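Local coordinates for putative lipoprotein (Campylobacter jejuni subsp. jejuni, PDB 2G5G), which binds heme as a cofacial pair between the subunits of a dimer and probably takes part in bacterial heme transport, at residues 79-90 and 135-146; 32-40 and 62-71. All coordinates share one frame; numbering follows the deposited sequence.

Contact 1. Residues 79-90 and 135-146; sequences DVALEMLASTEQ and SKILGANLSRSE
The amide of Gln90 lies against the backbone of strand 137-141 and grips it with both ends. Its OE1 accepts from Gly139 N at 2.9 Å, nearly in line with the C=O bond, while NE2 gives a straight but longer bond (173°) to Ile137 O, which lies in the amide plane. The Gln90 side chain bends at chi2 (56°) to turn the amide onto the strand, and NE2 has a second partner in Asp94. A water donates to both Gln90 OE1 and Gly139 O. Strands 79-82 and 137-141 run parallel at the edge of the chain's mixed sheet, with Leu138 N donating to Val80 O at 2.8 Å. A beta bulge shifts the register by two residues between Leu82 and Ala86, where the chain turns its corner. There Asn141 ND2 reaches Glu83 O at 2.9 Å, on a lone pair in the carbonyl plane. The Glu83 and Asn141 side chains point the same way, their carboxylate and amide planes 57° apart, and a water joins Glu83 OE2 to Asn141 ND2; Glu83 OE1 is held by Gly220 N. Leu82 CD1 and Leu85 CD1 both meet Ile137 CG2, at 3.7 and 3.9 Å; Leu82 and Ile137 also touch helix 124-131.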
loop_
_atom_site.group_PDB
_atom_site.type_symbol
_atom_site.label_atom_id
_atom_site.label_comp_id
_atom_site.label_asym_id
_atom_site.label_seq_id
_atom_site.Cartn_x
_atom_site.Cartn_y
_atom_site.Cartn_z
ATOM N N ASP A 79 -12.845 12.664 28.236
ATOM C CA ASP A 79 -11.647 12.235 27.488
ATOM C C ASP A 79 -11.775 12.395 25.972
ATOM O O ASP A 79 -12.879 12.563 25.494
ATOM C CB ASP A 79 -11.327 10.797 27.818
ATOM C CG ASP A 79 -10.996 10.605 29.296
ATOM O OD1 ASP A 79 -10.428 11.542 29.906
ATOM O OD2 ASP A 79 -11.326 9.538 29.845
ATOM N N VAL A 80 -10.651 12.339 25.244
ATOM C CA VAL A 80 -10.625 12.520 23.780
ATOM C C VAL A 80 -9.925 11.358 23.083
ATOM O O VAL A 80 -8.767 11.054 23.363
ATOM C CB VAL A 80 -9.980 13.858 23.363
ATOM C CG1 VAL A 80 -9.885 13.975 21.817
ATOM C CG2 VAL A 80 -10.786 15.007 23.900
ATOM N N ALA A 81 -10.663 10.676 22.207
ATOM C CA ALA A 81 -10.105 9.580 21.426
ATOM C C ALA A 81 -9.706 10.146 20.065
ATOM O O ALA A 81 -10.355 11.047 19.535
ATOM C CB ALA A 81 -11.156 8.451 21.261
ATOM N N LEU A 82 -8.643 9.604 19.500
ATOM C CA LEU A 82 -8.070 10.130 18.268
ATOM C C LEU A 82 -7.893 9.034 17.244
ATOM O O LEU A 82 -7.201 8.032 17.490
ATOM C CB LEU A 82 -6.735 10.866 18.542
ATOM C CG LEU A 82 -6.742 12.175 19.340
ATOM C CD1 LEU A 82 -5.320 12.688 19.599
ATOM C CD2 LEU A 82 -7.581 13.248 18.675
ATOM N N GLU A 83 -8.520 9.207 16.076
ATOM C CA GLU A 83 -8.231 8.325 14.942
ATOM C C GLU A 83 -6.708 8.312 14.702
ATOM O O GLU A 83 -6.168 7.323 14.197
ATOM C CB GLU A 83 -8.927 8.831 13.663
ATOM C CG GLU A 83 -8.560 8.026 12.378
ATOM C CD GLU A 83 -9.065 8.667 11.068
ATOM O OE1 GLU A 83 -9.706 9.732 11.099
ATOM O OE2 GLU A 83 -8.796 8.090 10.010
HETATM N N MSE A 84 -6.013 9.395 15.054
HETATM C CA MSE A 84 -4.570 9.423 14.689
HETATM C C MSE A 84 -3.626 8.638 15.573
HETATM O O MSE A 84 -2.446 8.505 15.249
HETATM C CB MSE A 84 -3.998 10.798 14.282
HETATM C CG MSE A 84 -4.587 12.116 14.758
HETATM SE SE MSE A 84 -6.543 12.512 14.818
HETATM C CE MSE A 84 -7.186 11.973 13.036
ATOM N N LEU A 85 -4.147 8.059 16.655
ATOM C CA LEU A 85 -3.340 7.174 17.489
ATOM C C LEU A 85 -3.973 5.821 17.574
ATOM O O LEU A 85 -5.212 5.703 17.644
ATOM C CB LEU A 85 -3.123 7.781 18.875
ATOM C CG LEU A 85 -2.265 9.038 18.873
ATOM C CD1 LEU A 85 -2.384 9.840 20.150
ATOM C CD2 LEU A 85 -0.796 8.660 18.609
ATOM N N ALA A 86 -3.140 4.784 17.563
ATOM C CA ALA A 86 -3.639 3.427 17.699
ATOM C C ALA A 86 -3.997 3.079 19.145
ATOM O O ALA A 86 -3.356 3.577 20.074
ATOM C CB ALA A 86 -2.624 2.407 17.142
ATOM N N SER A 87 -5.000 2.213 19.313
ATOM C CA SER A 87 -5.461 1.774 20.653
ATOM C C SER A 87 -4.397 0.916 21.368
ATOM O O SER A 87 -4.342 0.871 22.601
ATOM C CB SER A 87 -6.777 1.002 20.538
ATOM O OG SER A 87 -6.585 -0.242 19.908
ATOM N N THR A 88 -3.570 0.238 20.571
ATOM C CA THR A 88 -2.371 -0.492 21.051
ATOM C C THR A 88 -1.352 0.393 21.788
ATOM O O THR A 88 -0.492 -0.120 22.506
ATOM C CB THR A 88 -1.621 -1.164 19.872
ATOM O OG1 THR A 88 -1.309 -0.170 18.882
ATOM C CG2 THR A 88 -2.459 -2.253 19.260
ATOM N N GLU A 89 -1.450 1.707 21.607
ATOM C CA GLU A 89 -0.539 2.678 22.203
ATOM C C GLU A 89 -0.957 3.125 23.609
ATOM O O GLU A 89 -0.273 3.932 24.218
ATOM C CB GLU A 89 -0.468 3.917 21.301
ATOM C CG GLU A 89 0.913 4.495 21.079
ATOM C CD GLU A 89 1.812 3.569 20.262
ATOM O OE1 GLU A 89 1.286 2.734 19.489
ATOM O OE2 GLU A 89 3.039 3.673 20.394
ATOM N N GLN A 90 -2.079 2.624 24.119
ATOM C CA GLN A 90 -2.683 3.207 25.320
ATOM C C GLN A 90 -1.778 3.203 26.561
ATOM O O GLN A 90 -1.690 4.208 27.282
ATOM C CB GLN A 90 -4.051 2.588 25.634
ATOM C CG GLN A 90 -4.900 3.473 26.548
ATOM C CD GLN A 90 -5.098 4.863 25.989
ATOM O OE1 GLN A 90 -5.428 5.022 24.807
ATOM N NE2 GLN A 90 -4.913 5.883 26.827
ATOM N N SER A 135 -8.411 16.261 30.305
ATOM C CA SER A 135 -8.731 15.114 29.457
ATOM C C SER A 135 -7.589 14.133 29.336
ATOM O O SER A 135 -6.427 14.528 29.307
ATOM C CB SER A 135 -9.095 15.574 28.037
ATOM O OG SER A 135 -10.291 16.304 28.065
ATOM N N LYS A 136 -7.917 12.854 29.231
ATOM C CA LYS A 136 -6.942 11.884 28.776
ATOM C C LYS A 136 -7.083 11.634 27.266
ATOM O O LYS A 136 -8.204 11.535 26.725
ATOM C CB LYS A 136 -7.048 10.559 29.544
ATOM C CG LYS A 136 -5.930 9.578 29.203
ATOM C CD LYS A 136 -5.723 8.535 30.271
ATOM C CE LYS A 136 -6.629 7.368 30.025
ATOM N NZ LYS A 136 -6.287 6.236 30.943
ATOM N N ILE A 137 -5.949 11.529 26.586
ATOM C CA ILE A 137 -5.964 11.128 25.165
ATOM C C ILE A 137 -6.002 9.623 25.008
ATOM O O ILE A 137 -5.151 8.893 25.563
ATOM C CB ILE A 137 -4.785 11.771 24.347
ATOM C CG1 ILE A 137 -4.993 13.287 24.280
ATOM C CG2 ILE A 137 -4.705 11.164 22.939
ATOM C CD1 ILE A 137 -3.869 14.102 23.667
ATOM N N LEU A 138 -6.983 9.149 24.239
ATOM C CA LEU A 138 -7.110 7.733 23.944
ATOM C C LEU A 138 -6.716 7.437 22.489
ATOM O O LEU A 138 -7.059 8.211 21.591
ATOM C CB LEU A 138 -8.560 7.255 24.193
ATOM C CG LEU A 138 -9.286 7.712 25.467
ATOM C CD1 LEU A 138 -10.786 7.272 25.433
ATOM C CD2 LEU A 138 -8.570 7.185 26.746
ATOM N N GLY A 139 -6.003 6.326 22.271
ATOM C CA GLY A 139 -5.791 5.789 20.911
ATOM C C GLY A 139 -7.026 5.032 20.468
ATOM O O GLY A 139 -7.502 4.156 21.185
ATOM N N ALA A 140 -7.598 5.412 19.316
ATOM C CA ALA A 140 -8.882 4.859 18.894
ATOM C C ALA A 140 -8.710 3.787 17.849
ATOM O O ALA A 140 -9.564 2.925 17.692
ATOM C CB ALA A 140 -9.819 6.002 18.351
ATOM N N ASN A 141 -7.587 3.827 17.143
ATOM C CA ASN A 141 -7.455 3.131 15.855
ATOM C C ASN A 141 -6.689 1.784 15.888
ATOM O O ASN A 141 -6.085 1.392 16.901
ATOM C CB ASN A 141 -6.741 4.094 14.887
ATOM C CG ASN A 141 -7.216 3.958 13.427
ATOM O OD1 ASN A 141 -7.804 2.958 13.037
ATOM N ND2 ASN A 141 -6.945 4.986 12.633
ATOM N N LEU A 142 -6.729 1.086 14.760
ATOM C CA LEU A 142 -5.818 -0.024 14.448
ATOM C C LEU A 142 -4.348 0.418 14.454
ATOM O O LEU A 142 -4.054 1.555 14.118
ATOM C CB LEU A 142 -6.116 -0.515 13.027
ATOM C CG LEU A 142 -6.957 -1.765 12.757
ATOM C CD1 LEU A 142 -7.874 -2.215 13.892
ATOM C CD2 LEU A 142 -7.698 -1.604 11.419
ATOM N N SER A 143 -3.431 -0.491 14.792
ATOM C CA SER A 143 -1.999 -0.238 14.546
ATOM C C SER A 143 -1.648 -0.468 13.056
ATOM O O SER A 143 -2.393 -1.127 12.346
ATOM C CB SER A 143 -1.131 -1.164 15.407
ATOM O OG SER A 143 -1.351 -2.506 15.050
ATOM N N ARG A 144 -0.524 0.089 12.605
ATOM C CA ARG A 144 0.081 -0.226 11.281
ATOM C C ARG A 144 0.139 -1.721 11.030
ATOM O O ARG A 144 -0.289 -2.206 9.980
ATOM C CB ARG A 144 1.511 0.325 11.184
ATOM C CG ARG A 144 1.639 1.840 11.099
ATOM C CD ARG A 144 1.654 2.324 9.657
ATOM N NE ARG A 144 2.041 3.732 9.563
ATOM C CZ ARG A 144 3.302 4.160 9.483
ATOM N NH1 ARG A 144 4.320 3.299 9.493
ATOM N NH2 ARG A 144 3.557 5.456 9.406
ATOM N N SER A 145 0.668 -2.449 12.013
ATOM C CA SER A 145 0.815 -3.905 11.953
ATOM C C SER A 145 -0.525 -4.593 11.804
ATOM O O SER A 145 -0.652 -5.565 11.047
ATOM C CB SER A 145 1.508 -4.419 13.218
ATOM O OG SER A 145 2.341 -3.394 13.751
ATOM N N GLU A 146 -1.527 -4.106 12.550
ATOM C CA GLU A 146 -2.886 -4.623 12.424
ATOM C C GLU A 146 -3.444 -4.385 11.008
ATOM O O GLU A 146 -4.094 -5.259 10.437
ATOM C CB GLU A 146 -3.816 -4.005 13.492
ATOM C CG GLU A 146 -3.962 -4.878 14.752
ATOM C CD GLU A 146 -4.542 -4.131 15.950
ATOM O OE1 GLU A 146 -4.990 -4.817 16.886
ATOM O OE2 GLU A 146 -4.514 -2.883 15.955
HETATM O O HOH W 1 -7.377 5.875 9.801
HETATM O O HOH W 2 -7.387 3.361 23.798
#

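Contact 2. Residues 32-40 and 62-71; sequences FEDMILELL and MIFNALEGNL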
loop_
_atom_site.group_PDB
_atom_site.type_symbol
_atom_site.label_atom_id
_atom_site.label_comp_id
_atom_site.label_asym_id
_atom_site.label_seq_id
_atom_site.Cartn_x
_atom_site.Cartn_y
_atom_site.Cartn_z
ATOM N N PHE A 32 -24.087 28.087 18.533
ATOM C CA PHE A 32 -22.972 27.342 19.092
ATOM C C PHE A 32 -23.227 26.941 20.564
ATOM O O PHE A 32 -23.084 25.767 20.893
ATOM C CB PHE A 32 -21.651 28.122 18.912
ATOM C CG PHE A 32 -20.440 27.396 19.436
ATOM C CD1 PHE A 32 -19.637 26.665 18.589
ATOM C CD2 PHE A 32 -20.107 27.458 20.793
ATOM C CE1 PHE A 32 -18.522 25.993 19.075
ATOM C CE2 PHE A 32 -18.993 26.789 21.284
ATOM C CZ PHE A 32 -18.197 26.059 20.410
ATOM N N GLU A 33 -23.639 27.893 21.415
ATOM C CA GLU A 33 -23.981 27.616 22.833
ATOM C C GLU A 33 -25.080 26.539 22.961
ATOM O O GLU A 33 -24.928 25.612 23.744
ATOM C CB GLU A 33 -24.448 28.896 23.542
ATOM C CG GLU A 33 -23.672 29.274 24.818
ATOM C CD GLU A 33 -24.267 30.525 25.513
ATOM O OE1 GLU A 33 -23.589 31.582 25.563
ATOM O OE2 GLU A 33 -25.419 30.442 25.997
ATOM N N ASP A 34 -26.187 26.685 22.218
ATOM C CA ASP A 34 -27.255 25.667 22.198
ATOM C C ASP A 34 -26.799 24.286 21.669
ATOM O O ASP A 34 -27.265 23.262 22.171
ATOM C CB ASP A 34 -28.487 26.148 21.416
ATOM C CG ASP A 34 -29.288 27.221 22.174
ATOM O OD1 ASP A 34 -28.910 27.614 23.312
ATOM O OD2 ASP A 34 -30.301 27.662 21.629
HETATM N N MSE A 35 -25.904 24.248 20.690
HETATM C CA MSE A 35 -25.326 22.952 20.257
HETATM C C MSE A 35 -24.535 22.321 21.422
HETATM O O MSE A 35 -24.700 21.136 21.722
HETATM C CB MSE A 35 -24.437 23.069 19.021
HETATM C CG MSE A 35 -23.895 21.734 18.568
HETATM SE SE MSE A 35 -22.478 21.831 17.305
HETATM C CE MSE A 35 -21.073 22.791 18.304
ATOM N N ILE A 36 -23.689 23.118 22.070
ATOM C CA ILE A 36 -22.942 22.642 23.239
ATOM C C ILE A 36 -23.829 22.031 24.324
ATOM O O ILE A 36 -23.525 20.946 24.828
ATOM C CB ILE A 36 -22.029 23.769 23.831
ATOM C CG1 ILE A 36 -20.961 24.212 22.794
ATOM C CG2 ILE A 36 -21.430 23.361 25.185
ATOM C CD1 ILE A 36 -19.966 23.144 22.342
ATOM N N LEU A 37 -24.919 22.712 24.686
ATOM C CA LEU A 37 -25.819 22.204 25.720
ATOM C C LEU A 37 -26.361 20.831 25.317
ATOM O O LEU A 37 -26.486 19.932 26.148
ATOM C CB LEU A 37 -26.962 23.193 26.001
ATOM C CG LEU A 37 -26.580 24.603 26.481
ATOM C CD1 LEU A 37 -27.823 25.484 26.686
ATOM C CD2 LEU A 37 -25.740 24.534 27.748
ATOM N N GLU A 38 -26.630 20.649 24.031
ATOM C CA GLU A 38 -27.070 19.324 23.554
ATOM C C GLU A 38 -25.959 18.288 23.568
ATOM O O GLU A 38 -26.182 17.153 23.987
ATOM C CB GLU A 38 -27.699 19.423 22.157
ATOM C CG GLU A 38 -28.867 20.407 22.074
ATOM C CD GLU A 38 -29.957 20.096 23.065
ATOM O OE1 GLU A 38 -30.287 18.915 23.273
ATOM O OE2 GLU A 38 -30.495 21.040 23.668
ATOM N N LEU A 39 -24.766 18.666 23.121
ATOM C CA LEU A 39 -23.626 17.729 23.081
ATOM C C LEU A 39 -23.252 17.215 24.456
ATOM O O LEU A 39 -22.846 16.063 24.613
ATOM C CB LEU A 39 -22.384 18.381 22.458
ATOM C CG LEU A 39 -22.454 18.853 20.994
ATOM C CD1 LEU A 39 -21.088 19.255 20.561
ATOM C CD2 LEU A 39 -22.984 17.746 20.081
ATOM N N LEU A 40 -23.396 18.077 25.448
ATOM C CA LEU A 40 -23.103 17.718 26.829
ATOM C C LEU A 40 -23.970 16.544 27.330
ATOM O O LEU A 40 -23.589 15.836 28.258
ATOM C CB LEU A 40 -23.381 18.957 27.696
ATOM C CG LEU A 40 -22.240 19.807 28.281
ATOM C CD1 LEU A 40 -20.790 19.400 27.945
ATOM C CD2 LEU A 40 -22.493 21.312 28.171
HETATM N N MSE A 62 -12.589 25.221 19.539
HETATM C CA MSE A 62 -13.735 25.923 20.092
HETATM C C MSE A 62 -14.708 24.972 20.766
HETATM O O MSE A 62 -15.188 25.234 21.881
HETATM C CB MSE A 62 -14.466 26.699 18.990
HETATM C CG MSE A 62 -13.642 27.860 18.429
HETATM SE SE MSE A 62 -14.582 28.681 16.895
HETATM C CE MSE A 62 -16.334 28.898 17.704
ATOM N N ILE A 63 -15.020 23.876 20.077
ATOM C CA ILE A 63 -15.982 22.897 20.614
ATOM C C ILE A 63 -15.334 22.223 21.848
ATOM O O ILE A 63 -15.946 22.155 22.904
ATOM C CB ILE A 63 -16.333 21.825 19.568
ATOM C CG1 ILE A 63 -17.034 22.457 18.361
ATOM C CG2 ILE A 63 -17.214 20.696 20.225
ATOM C CD1 ILE A 63 -17.064 21.525 17.112
ATOM N N PHE A 64 -14.114 21.716 21.698
ATOM C CA PHE A 64 -13.456 21.093 22.866
ATOM C C PHE A 64 -13.459 22.035 24.079
ATOM O O PHE A 64 -13.896 21.651 25.159
ATOM C CB PHE A 64 -12.051 20.562 22.554
ATOM C CG PHE A 64 -11.322 19.994 23.764
ATOM C CD1 PHE A 64 -10.323 20.737 24.384
ATOM C CD2 PHE A 64 -11.670 18.754 24.312
ATOM C CE1 PHE A 64 -9.656 20.252 25.506
ATOM C CE2 PHE A 64 -11.010 18.263 25.450
ATOM C CZ PHE A 64 -9.990 19.008 26.040
ATOM N N ASN A 65 -12.988 23.264 23.890
ATOM C CA ASN A 65 -12.905 24.218 24.992
ATOM C C ASN A 65 -14.239 24.401 25.686
ATOM O O ASN A 65 -14.274 24.492 26.915
ATOM C CB ASN A 65 -12.412 25.594 24.517
ATOM C CG ASN A 65 -10.887 25.687 24.369
ATOM O OD1 ASN A 65 -10.122 24.768 24.668
ATOM N ND2 ASN A 65 -10.451 26.829 23.890
ATOM N N ALA A 66 -15.342 24.504 24.932
ATOM C CA ALA A 66 -16.626 24.783 25.595
ATOM C C ALA A 66 -17.093 23.562 26.398
ATOM O O ALA A 66 -17.692 23.686 27.490
ATOM C CB ALA A 66 -17.697 25.221 24.588
ATOM N N LEU A 67 -16.831 22.378 25.857
ATOM C CA LEU A 67 -17.303 21.165 26.521
ATOM C C LEU A 67 -16.453 20.906 27.770
ATOM O O LEU A 67 -16.992 20.553 28.802
ATOM C CB LEU A 67 -17.202 19.971 25.578
ATOM C CG LEU A 67 -18.062 19.913 24.307
ATOM C CD1 LEU A 67 -17.504 18.802 23.416
ATOM C CD2 LEU A 67 -19.478 19.604 24.635
ATOM N N GLU A 68 -15.140 21.066 27.630
ATOM C CA GLU A 68 -14.137 20.844 28.700
ATOM C C GLU A 68 -14.398 21.742 29.891
ATOM O O GLU A 68 -14.379 21.278 31.037
ATOM C CB GLU A 68 -12.696 21.041 28.165
ATOM C CG GLU A 68 -11.530 21.106 29.220
ATOM C CD GLU A 68 -11.426 19.846 30.051
ATOM O OE1 GLU A 68 -12.115 18.846 29.701
ATOM O OE2 GLU A 68 -10.660 19.852 31.053
ATOM N N GLY A 69 -14.647 23.020 29.608
ATOM C CA GLY A 69 -14.915 24.012 30.650
ATOM C C GLY A 69 -16.149 23.663 31.458
ATOM O O GLY A 69 -16.139 23.674 32.707
ATOM N N ASN A 70 -17.231 23.333 30.774
ATOM C CA ASN A 70 -18.442 22.953 31.479
ATOM C C ASN A 70 -18.261 21.675 32.312
ATOM O O ASN A 70 -18.690 21.616 33.445
ATOM C CB ASN A 70 -19.615 22.775 30.512
ATOM C CG ASN A 70 -20.859 22.300 31.221
ATOM O OD1 ASN A 70 -21.686 23.108 31.659
ATOM N ND2 ASN A 70 -20.985 20.985 31.382
ATOM N N LEU A 71 -17.638 20.659 31.732
ATOM C CA LEU A 71 -17.557 19.365 32.405
ATOM C C LEU A 71 -16.568 19.382 33.575
ATOM O O LEU A 71 -16.850 18.855 34.656
ATOM C CB LEU A 71 -17.222 18.291 31.396
ATOM C CG LEU A 71 -18.404 18.086 30.423
ATOM C CD1 LEU A 71 -17.925 17.239 29.262
ATOM C CD2 LEU A 71 -19.729 17.557 31.108
#
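Helix-to-helix packing beside the central sheet of the ChaN-family domain joins helix 32-39 to helix 54-73. The short segment axes cross at -56° and approach to 10.1 Å, and the interface is mainly apolar, with no hydrogen bond between the two segments. Its centre is a knob-into-hole fit: the side chain of Ile63 sits among Phe32, Met35, Ile36 and Leu39. Two branches of the knob serve different neighbours. CG1 faces Phe32 CE1 at 3.9 Å and the methyl carbon CE of Met35, a selenomethionine, whereas CG2 turns to Leu39 CD1 at 4.1 Å, the Leu39 side chain crossing at about a right angle.

Phe32 enters edge first. With CG anti to the backbone N (chi1 -178°), the ring extends to the other helix and brings CZ within 3.4 Å of Met62 O, which lies near the ring plane. Ala66 CB is also at this edge, close to CE2, and the CE methyl of Met62, also a selenomethionine, approaches CE1. One turn farther along, Ile36 CD1 rests on Ala66 CB at 3.8 Å. On the sheet side, Met35 and Leu39 touch Tyr260 of strand 260-264, and Leu67 and Leu71 touch Phe78 of strand 78-82.

Leu40 closes the far end of the interface. Its side chain slides past Leu67 and Leu71 in the opposite direction, placing CD1 3.6 Å from Leu67 CD2 and 3.7 Å from Leu71 CG. The other methyl, CD2, turns to the amide of Asn70, 3.6 Å from both Asn70 CG and Asn70 ND2.

How the contacts relate
Contact 1 is a buried strand pairing, its centre about 11 Å from the centre of the chain; contact 2, its centre about 17 Å out, is a partly buried helix pairing. Their chemistry follows: backbone and amide hydrogen bonds dominate contact 1, and apolar carbons contact 2. Buried surface is 980 Å² against 478 Å². Their centres are about 23 Å apart, yet they meet mainly through Phe64, which faces away from helix 32-39: its CE2 lies 3.6 Å from Val80 CG2 and 3.3 Å from Ser135 OG. Helix 54-73 is followed in the chain by strand 78-82, so one chain run serves both. Contact 1 extends toward the heme, the Asn141 side chain lying about 6 Å from it.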